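Local coordinates for protein polyhedrin (Antheraea mylitta cypovirus 4, PDB 5A8S) that probably packs as a trimeric building block into the crystalline occlusion bodies (polyhedra) of an insect cypovirus, at residues 66-71 with 91-96; 106-111 with 174-179; 33-38 with 200-205. One frame throughout, in Å; residues are numbered along the deposited sequence.

Interactions 1 and 2 are neighbours, their centres about 8 Å apart and joined by a probable hydrogen bond from W68 NE1 to E176 O (2.8 Å). Interaction 3 lies far off, its centre about 34 Å from that of interaction 1 and about 37 Å from that of interaction 2. Interaction 1 is buried and sets two short helices against each other through aromatic, apolar and cation-pi contacts. The other two are partly buried. Interaction 2 joins two loops by one carboxyl grip, and interaction 3 ties a turn to helix 200-205 by one amide-carboxylate bond. Interactions 1 and 3 both reach the second subunit; no other chain of the assembly touches interaction 2.

Interaction 1: residues 66-71 with 91-96; sequences LNWREL and QGYRQL
R69 lays its guanidinium over one face of the Y93 ring. The evidence for a cation-pi stack is twofold: R69 CZ stands 3.9 Å from the centroid of the Y93 ring, and the two planes are only 26° apart. The overlap is displaced toward the ring rim, with R69 NH1 3.4 Å from Y93 CD2. A bend in the arginine chain at chi3 (-74°) brings the flat group down onto the ring. The CG of Y93 lies anti to its own backbone N (chi1 164°), and the phenol reaches across to the 66-71 segment.

W68 meets the same tyrosine in another way. Its CB lies in the plane of the Y93 ring, at the edge, while its indole comes in obliquely, with W68 CE3 3.7 Å from Y93 CD1. The tryptophan and tyrosine side chains run antiparallel, each passing the other's flank. L96, nearly perpendicular to the tryptophan side chain, reaches the six-membered part of the indole obliquely, its CD1 3.4 Å from W68 CZ2.

The polar ends are held as well. One water accepts from R69 NH2 at 2.9 Å and donates to Y93 OH at 3.1 Å. R69 NE forms a salt bridge with D78, W68 NE1 is taken by the backbone oxygen of E176, and Y93 OH pairs with N212 of the second subunit, so the stack borders a subunit interface.

At the start of the short, weakly bonded helix 68-71, N67 OD1 accepts from E70 N at 3.2 Å, and E70 OE1 accepts in return from N67 N at 3.0 Å, through its anti lone pair. These reciprocal bonds define a capping box, consistent with its steadying the first turn, from which W68 and R69 project toward helix 92-97.

Interaction 2: residues 106-111 with 174-179; sequences EPYDTR and LDEHNT
E176 reaches over to the backbone of P107, Y108 and D109, and its carboxyl group makes the tight part of the contact. E176 OE2 accepts from D109 N at 2.9 Å with an N-H...O angle of 157°; the donor sits well above the carboxyl plane. E176 OE1 approaches P107 O to 2.5 Å. With CG anti to the backbone N (chi1 -170°) and the chain extended beyond it, E176 runs past the Y108 ring, where its CB lies 3.9 Å from Y108 CD2.

The other side is looser. P107 and D175 are exposed, and the far end of the tyrosine is linked across through a water, which donates to Y108 OH at 2.9 Å and to L174 O at 2.8 Å; Y108 OH also bonds to the backbone oxygen of Y112.

Two other acids stand near without touching: D109 OD2 is 5.9 Å and E106 OE2 6.2 Å from E176 OE2. D109 is gripped side-on by R111, and both acids form salt bridges with R82. Their nearness would tend to raise the pKa of E176, and the short approach of its OE1 to the carbonyl oxygen of P107 suggests, without proving, that the acid holds a proton.

Interaction 3: residues 33-38 with 200-205; sequences VQDAMM and LAQTLT
D35 and Q202 meet through a single side-chain hydrogen bond that ties a type II beta turn, V33 to A36, to the helix 200-205. The turn is closed by A36 N donating to V33 O at 2.9 Å, and D35 occupies its third position with backbone angles in the left-handed region. From there its CB points toward the helix.

The aspartate side chain is held in an unusual rotation: chi1 is -117°, away from the staggered values. This sets OD2 in front of the helix, where Q202 NE2 donates to it at 2.7 Å with an N-H...O angle of 166°. The anti lone pair of OD2, on the side away from OD1, receives the bond, and the acceptor lies close to the amide plane. Amide and carboxylate are themselves nearly coplanar, although the two side chains as wholes run at a slant to each other.

Q202 spans the gap by stretching out. The anti chi1 (176°) puts Q202 CG 3.4 Å from D35 OD2, and the extended chain beyond it carries NE2 to the same oxygen. That oxygen also accepts from N206 ND2, just past the helix segment, and has R194 as a long, weak ion pair. D35 OD1 lies close to the like-charged D60, which may raise the affinity of this carboxyl group for a proton.

The site also borders the trimer interface, for R148 of the third subunit packs on D35 and bonds to Q34 O. Within the helix, T205 turns its hydroxyl back on the preceding turn: T205 OG1 donates to A201 O at 2.7 Å, and T205 N reaches A201 O from the opposite face of the carbonyl at 2.9 Å.

Interaction 1: residues 66-71 with 91-96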
# COMPACT_ATOMS: atom_id res chain seq x y z
N LEU A 66 -10.99 -0.89 -2.81
CA LEU A 66 -11.37 -2.16 -2.21
C LEU A 66 -11.86 -3.11 -3.30
O LEU A 66 -12.89 -2.84 -3.92
CB LEU A 66 -12.49 -1.95 -1.19
CG LEU A 66 -12.15 -0.94 -0.10
CD1 LEU A 66 -13.38 -0.61 0.72
CD2 LEU A 66 -11.03 -1.49 0.77
N ASN A 67 -11.13 -4.19 -3.55
CA ASN A 67 -11.54 -5.12 -4.59
C ASN A 67 -12.53 -6.15 -4.07
O ASN A 67 -12.90 -6.15 -2.89
CB ASN A 67 -10.35 -5.79 -5.29
CG ASN A 67 -9.48 -6.58 -4.34
OD1 ASN A 67 -9.94 -7.11 -3.34
ND2 ASN A 67 -8.20 -6.68 -4.68
N TRP A 68 -12.98 -7.02 -4.96
CA TRP A 68 -14.11 -7.88 -4.68
C TRP A 68 -13.90 -8.73 -3.42
O TRP A 68 -14.76 -8.78 -2.53
CB TRP A 68 -14.37 -8.75 -5.89
CG TRP A 68 -15.69 -9.41 -5.88
CD1 TRP A 68 -16.88 -8.87 -6.27
CD2 TRP A 68 -15.96 -10.75 -5.47
NE1 TRP A 68 -17.88 -9.80 -6.13
CE2 TRP A 68 -17.34 -10.96 -5.65
CE3 TRP A 68 -15.16 -11.79 -4.99
CZ2 TRP A 68 -17.94 -12.18 -5.34
CZ3 TRP A 68 -15.77 -13.00 -4.68
CH2 TRP A 68 -17.14 -13.19 -4.87
N ARG A 69 -12.75 -9.39 -3.33
CA ARG A 69 -12.50 -10.27 -2.20
C ARG A 69 -12.33 -9.49 -0.89
O ARG A 69 -12.71 -9.99 0.16
CB ARG A 69 -11.28 -11.16 -2.46
CG ARG A 69 -11.54 -12.22 -3.52
CD ARG A 69 -10.36 -13.17 -3.67
NE ARG A 69 -9.26 -12.52 -4.37
CZ ARG A 69 -8.51 -13.09 -5.31
NH1 ARG A 69 -8.73 -14.35 -5.68
NH2 ARG A 69 -7.54 -12.40 -5.88
N GLU A 70 -11.78 -8.28 -0.96
CA GLU A 70 -11.63 -7.46 0.26
C GLU A 70 -12.99 -7.08 0.79
O GLU A 70 -13.16 -6.91 1.99
CB GLU A 70 -10.79 -6.20 -0.01
CG GLU A 70 -9.32 -6.49 -0.26
CD GLU A 70 -8.53 -5.25 -0.67
OE1 GLU A 70 -9.04 -4.43 -1.46
OE2 GLU A 70 -7.38 -5.11 -0.21
N LEU A 71 -13.97 -6.95 -0.11
CA LEU A 71 -15.31 -6.54 0.26
C LEU A 71 -16.14 -7.67 0.90
O LEU A 71 -17.16 -7.41 1.54
CB LEU A 71 -16.04 -6.00 -0.97
CG LEU A 71 -15.62 -4.59 -1.44
CD1 LEU A 71 -16.21 -4.26 -2.80
CD2 LEU A 71 -16.03 -3.53 -0.40
N GLN A 91 -14.79 -21.16 -8.09
CA GLN A 91 -14.11 -19.91 -8.41
C GLN A 91 -15.12 -18.84 -8.80
O GLN A 91 -15.29 -18.54 -9.98
CB GLN A 91 -13.09 -20.12 -9.52
CG GLN A 91 -12.13 -21.28 -9.24
CD GLN A 91 -11.43 -21.14 -7.91
OE1 GLN A 91 -11.13 -20.03 -7.46
NE2 GLN A 91 -11.19 -22.27 -7.25
N GLY A 92 -15.80 -18.27 -7.81
CA GLY A 92 -16.80 -17.25 -8.09
C GLY A 92 -16.16 -15.92 -8.46
O GLY A 92 -16.61 -15.22 -9.36
N TYR A 93 -15.11 -15.55 -7.74
CA TYR A 93 -14.40 -14.32 -8.06
C TYR A 93 -13.88 -14.34 -9.50
O TYR A 93 -14.06 -13.38 -10.25
CB TYR A 93 -13.24 -14.13 -7.09
CG TYR A 93 -12.21 -13.12 -7.54
CD1 TYR A 93 -12.43 -11.74 -7.42
CD2 TYR A 93 -10.99 -13.54 -8.05
CE1 TYR A 93 -11.45 -10.82 -7.82
CE2 TYR A 93 -10.03 -12.65 -8.44
CZ TYR A 93 -10.25 -11.29 -8.33
OH TYR A 93 -9.25 -10.44 -8.73
N ARG A 94 -13.26 -15.45 -9.90
CA ARG A 94 -12.74 -15.58 -11.27
C ARG A 94 -13.86 -15.42 -12.30
O ARG A 94 -13.66 -14.82 -13.36
CB ARG A 94 -12.02 -16.92 -11.45
CG ARG A 94 -11.18 -17.01 -12.74
CD ARG A 94 -10.43 -18.36 -12.85
NE ARG A 94 -9.74 -18.68 -11.60
CZ ARG A 94 -9.26 -19.88 -11.29
NH1 ARG A 94 -9.37 -20.89 -12.14
NH2 ARG A 94 -8.67 -20.07 -10.11
N GLN A 95 -15.04 -15.94 -11.99
CA GLN A 95 -16.16 -15.91 -12.92
C GLN A 95 -16.65 -14.47 -13.16
O GLN A 95 -17.14 -14.14 -14.25
CB GLN A 95 -17.31 -16.78 -12.39
CG GLN A 95 -18.63 -16.61 -13.12
CD GLN A 95 -18.58 -17.08 -14.57
OE1 GLN A 95 -17.56 -17.58 -15.03
NE2 GLN A 95 -19.69 -16.93 -15.28
N LEU A 96 -16.50 -13.63 -12.14
CA LEU A 96 -16.92 -12.22 -12.23
C LEU A 96 -15.89 -11.33 -12.94
O LEU A 96 -16.26 -10.46 -13.73
CB LEU A 96 -17.18 -11.68 -10.83
CG LEU A 96 -18.53 -12.10 -10.22
CD1 LEU A 96 -18.50 -12.03 -8.72
CD2 LEU A 96 -19.65 -11.23 -10.81
O HOH W 1 -7.43 -9.55 -6.33

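Interaction 2: residues 106-111 with 174-179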
# COMPACT_ATOMS: atom_id res chain seq x y z
N GLU A 106 -22.74 -20.36 -6.57
CA GLU A 106 -24.02 -19.65 -6.61
C GLU A 106 -23.91 -18.35 -7.40
O GLU A 106 -22.84 -17.75 -7.47
CB GLU A 106 -24.50 -19.36 -5.18
CG GLU A 106 -23.62 -18.39 -4.40
CD GLU A 106 -22.42 -19.04 -3.73
OE1 GLU A 106 -22.56 -20.17 -3.21
OE2 GLU A 106 -21.34 -18.43 -3.70
N PRO A 107 -25.02 -17.90 -8.01
CA PRO A 107 -24.95 -16.63 -8.75
C PRO A 107 -24.52 -15.43 -7.89
O PRO A 107 -23.77 -14.58 -8.37
CB PRO A 107 -26.39 -16.45 -9.25
CG PRO A 107 -26.88 -17.89 -9.43
CD PRO A 107 -26.29 -18.62 -8.24
N TYR A 108 -25.00 -15.37 -6.66
CA TYR A 108 -24.67 -14.27 -5.76
C TYR A 108 -24.06 -14.84 -4.49
O TYR A 108 -24.74 -15.42 -3.66
CB TYR A 108 -25.92 -13.44 -5.41
CG TYR A 108 -25.61 -12.19 -4.60
CD1 TYR A 108 -25.39 -12.26 -3.23
CD2 TYR A 108 -25.51 -10.95 -5.22
CE1 TYR A 108 -25.10 -11.13 -2.48
CE2 TYR A 108 -25.22 -9.80 -4.49
CZ TYR A 108 -25.01 -9.89 -3.12
OH TYR A 108 -24.72 -8.75 -2.40
N ASP A 109 -22.75 -14.69 -4.36
CA ASP A 109 -22.06 -15.09 -3.15
C ASP A 109 -22.60 -14.20 -2.04
O ASP A 109 -22.43 -12.99 -2.09
CB ASP A 109 -20.54 -14.89 -3.32
CG ASP A 109 -19.75 -15.50 -2.19
OD1 ASP A 109 -20.17 -15.35 -1.02
OD2 ASP A 109 -18.72 -16.14 -2.47
N THR A 110 -23.27 -14.79 -1.04
CA THR A 110 -24.05 -13.98 -0.10
C THR A 110 -23.17 -13.21 0.88
O THR A 110 -23.65 -12.40 1.67
CB THR A 110 -25.09 -14.83 0.67
OG1 THR A 110 -24.43 -15.90 1.35
CG2 THR A 110 -26.14 -15.39 -0.29
N ARG A 111 -21.86 -13.45 0.80
CA ARG A 111 -20.88 -12.66 1.52
C ARG A 111 -20.63 -11.32 0.85
O ARG A 111 -19.95 -10.46 1.41
CB ARG A 111 -19.56 -13.42 1.60
CG ARG A 111 -19.60 -14.68 2.43
CD ARG A 111 -18.27 -15.41 2.33
NE ARG A 111 -17.92 -15.73 0.94
CZ ARG A 111 -16.72 -16.14 0.55
NH1 ARG A 111 -15.75 -16.28 1.44
NH2 ARG A 111 -16.49 -16.43 -0.72
N LEU A 174 -24.50 -1.44 -4.17
CA LEU A 174 -23.56 -2.19 -5.00
C LEU A 174 -24.26 -3.38 -5.62
O LEU A 174 -25.11 -3.99 -4.99
CB LEU A 174 -22.39 -2.72 -4.17
CG LEU A 174 -21.54 -1.67 -3.46
CD1 LEU A 174 -20.56 -2.36 -2.53
CD2 LEU A 174 -20.81 -0.80 -4.48
N ASP A 175 -23.91 -3.73 -6.85
CA ASP A 175 -24.27 -5.05 -7.36
C ASP A 175 -23.01 -5.91 -7.32
O ASP A 175 -21.93 -5.41 -6.97
CB ASP A 175 -24.98 -5.00 -8.74
CG ASP A 175 -24.03 -4.89 -9.93
OD1 ASP A 175 -22.82 -5.13 -9.79
OD2 ASP A 175 -24.52 -4.58 -11.04
N GLU A 176 -23.15 -7.19 -7.62
CA GLU A 176 -22.11 -8.14 -7.27
C GLU A 176 -20.80 -7.95 -8.05
O GLU A 176 -19.76 -8.46 -7.64
CB GLU A 176 -22.61 -9.57 -7.44
CG GLU A 176 -21.67 -10.60 -6.87
CD GLU A 176 -22.15 -12.01 -7.10
OE1 GLU A 176 -23.04 -12.20 -7.96
OE2 GLU A 176 -21.64 -12.92 -6.42
N HIS A 177 -20.83 -7.22 -9.17
CA HIS A 177 -19.60 -7.02 -9.92
C HIS A 177 -18.88 -5.71 -9.57
O HIS A 177 -17.90 -5.35 -10.21
CB HIS A 177 -19.83 -7.18 -11.43
CG HIS A 177 -20.06 -5.89 -12.16
ND1 HIS A 177 -21.13 -5.06 -11.91
CD2 HIS A 177 -19.37 -5.33 -13.18
CE1 HIS A 177 -21.08 -4.03 -12.73
NE2 HIS A 177 -20.02 -4.16 -13.51
N ASN A 178 -19.34 -5.01 -8.53
CA ASN A 178 -18.74 -3.74 -8.18
C ASN A 178 -17.57 -3.84 -7.20
O ASN A 178 -17.44 -4.78 -6.43
CB ASN A 178 -19.77 -2.77 -7.62
CG ASN A 178 -20.74 -2.27 -8.69
OD1 ASN A 178 -21.93 -2.19 -8.46
ND2 ASN A 178 -20.22 -1.92 -9.87
N THR A 179 -16.73 -2.82 -7.25
CA THR A 179 -15.69 -2.61 -6.27
C THR A 179 -15.87 -1.17 -5.80
O THR A 179 -16.75 -0.47 -6.31
CB THR A 179 -14.31 -2.82 -6.89
OG1 THR A 179 -14.18 -2.00 -8.05
CG2 THR A 179 -14.13 -4.30 -7.28
O HOH W 2 -25.73 -6.43 -3.79

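Interaction 3: residues 33-38 with 200-205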
# COMPACT_ATOMS: atom_id res chain seq x y z
N VAL A 33 -6.56 22.26 11.98
CA VAL A 33 -5.14 22.58 11.99
C VAL A 33 -4.49 21.57 11.06
O VAL A 33 -4.57 20.37 11.30
CB VAL A 33 -4.53 22.49 13.40
CG1 VAL A 33 -3.04 22.79 13.37
CG2 VAL A 33 -5.24 23.45 14.37
N GLN A 34 -3.86 22.04 9.98
CA GLN A 34 -3.35 21.12 8.96
C GLN A 34 -2.41 20.08 9.57
O GLN A 34 -1.67 20.37 10.51
CB GLN A 34 -2.68 21.89 7.82
CG GLN A 34 -3.65 22.79 7.05
CD GLN A 34 -4.38 22.06 5.92
OE1 GLN A 34 -3.90 21.05 5.39
NE2 GLN A 34 -5.55 22.58 5.54
N ASP A 35 -2.45 18.86 9.01
CA ASP A 35 -1.77 17.68 9.54
C ASP A 35 -2.40 17.13 10.83
O ASP A 35 -1.83 16.26 11.49
CB ASP A 35 -0.26 17.90 9.73
CG ASP A 35 0.58 16.99 8.84
OD1 ASP A 35 0.04 16.04 8.24
OD2 ASP A 35 1.81 17.19 8.75
N ALA A 36 -3.59 17.62 11.17
CA ALA A 36 -4.45 16.93 12.13
C ALA A 36 -5.01 15.70 11.44
O ALA A 36 -5.06 15.64 10.22
CB ALA A 36 -5.58 17.84 12.58
N MET A 37 -5.45 14.72 12.22
CA MET A 37 -6.04 13.52 11.63
C MET A 37 -7.41 13.81 11.00
O MET A 37 -8.17 14.66 11.46
CB MET A 37 -6.17 12.41 12.69
CG MET A 37 -4.82 11.97 13.27
SD MET A 37 -3.69 11.41 11.96
CE MET A 37 -4.45 9.87 11.51
N MET A 38 -7.68 13.10 9.91
CA MET A 38 -9.02 12.99 9.33
C MET A 38 -9.42 11.52 9.46
O MET A 38 -8.56 10.68 9.71
CB MET A 38 -9.02 13.39 7.86
CG MET A 38 -8.87 14.89 7.64
SD MET A 38 -8.46 15.26 5.93
CE MET A 38 -6.71 14.88 5.90
N LEU A 200 5.44 20.29 0.42
CA LEU A 200 5.04 18.95 -0.03
C LEU A 200 5.69 17.83 0.79
O LEU A 200 5.03 16.86 1.14
CB LEU A 200 5.34 18.78 -1.52
CG LEU A 200 4.93 17.46 -2.19
CD1 LEU A 200 5.94 16.36 -1.89
CD2 LEU A 200 3.51 17.03 -1.79
N ALA A 201 6.97 17.96 1.10
CA ALA A 201 7.69 16.84 1.72
C ALA A 201 6.94 16.35 2.94
O ALA A 201 6.76 15.15 3.11
CB ALA A 201 9.12 17.23 2.09
N GLN A 202 6.48 17.28 3.79
CA GLN A 202 5.81 16.89 5.02
C GLN A 202 4.45 16.30 4.69
O GLN A 202 4.04 15.29 5.26
CB GLN A 202 5.62 18.09 5.95
CG GLN A 202 4.83 17.77 7.22
CD GLN A 202 4.79 18.92 8.21
OE1 GLN A 202 5.65 19.80 8.18
NE2 GLN A 202 3.80 18.93 9.08
N THR A 203 3.73 16.96 3.79
CA THR A 203 2.38 16.55 3.43
C THR A 203 2.39 15.12 2.89
O THR A 203 1.48 14.33 3.13
CB THR A 203 1.81 17.52 2.39
OG1 THR A 203 1.85 18.85 2.93
CG2 THR A 203 0.37 17.15 2.03
N LEU A 204 3.45 14.79 2.17
CA LEU A 204 3.57 13.50 1.52
C LEU A 204 4.04 12.45 2.53
O LEU A 204 3.41 11.43 2.70
CB LEU A 204 4.55 13.59 0.35
CG LEU A 204 5.00 12.28 -0.29
CD1 LEU A 204 3.84 11.64 -1.03
CD2 LEU A 204 6.19 12.50 -1.23
N THR A 205 5.13 12.73 3.23
CA THR A 205 5.79 11.69 4.02
C THR A 205 5.13 11.47 5.38
O THR A 205 5.24 10.40 5.97
CB THR A 205 7.29 11.99 4.19
OG1 THR A 205 7.46 13.22 4.90
CG2 THR A 205 7.98 12.09 2.83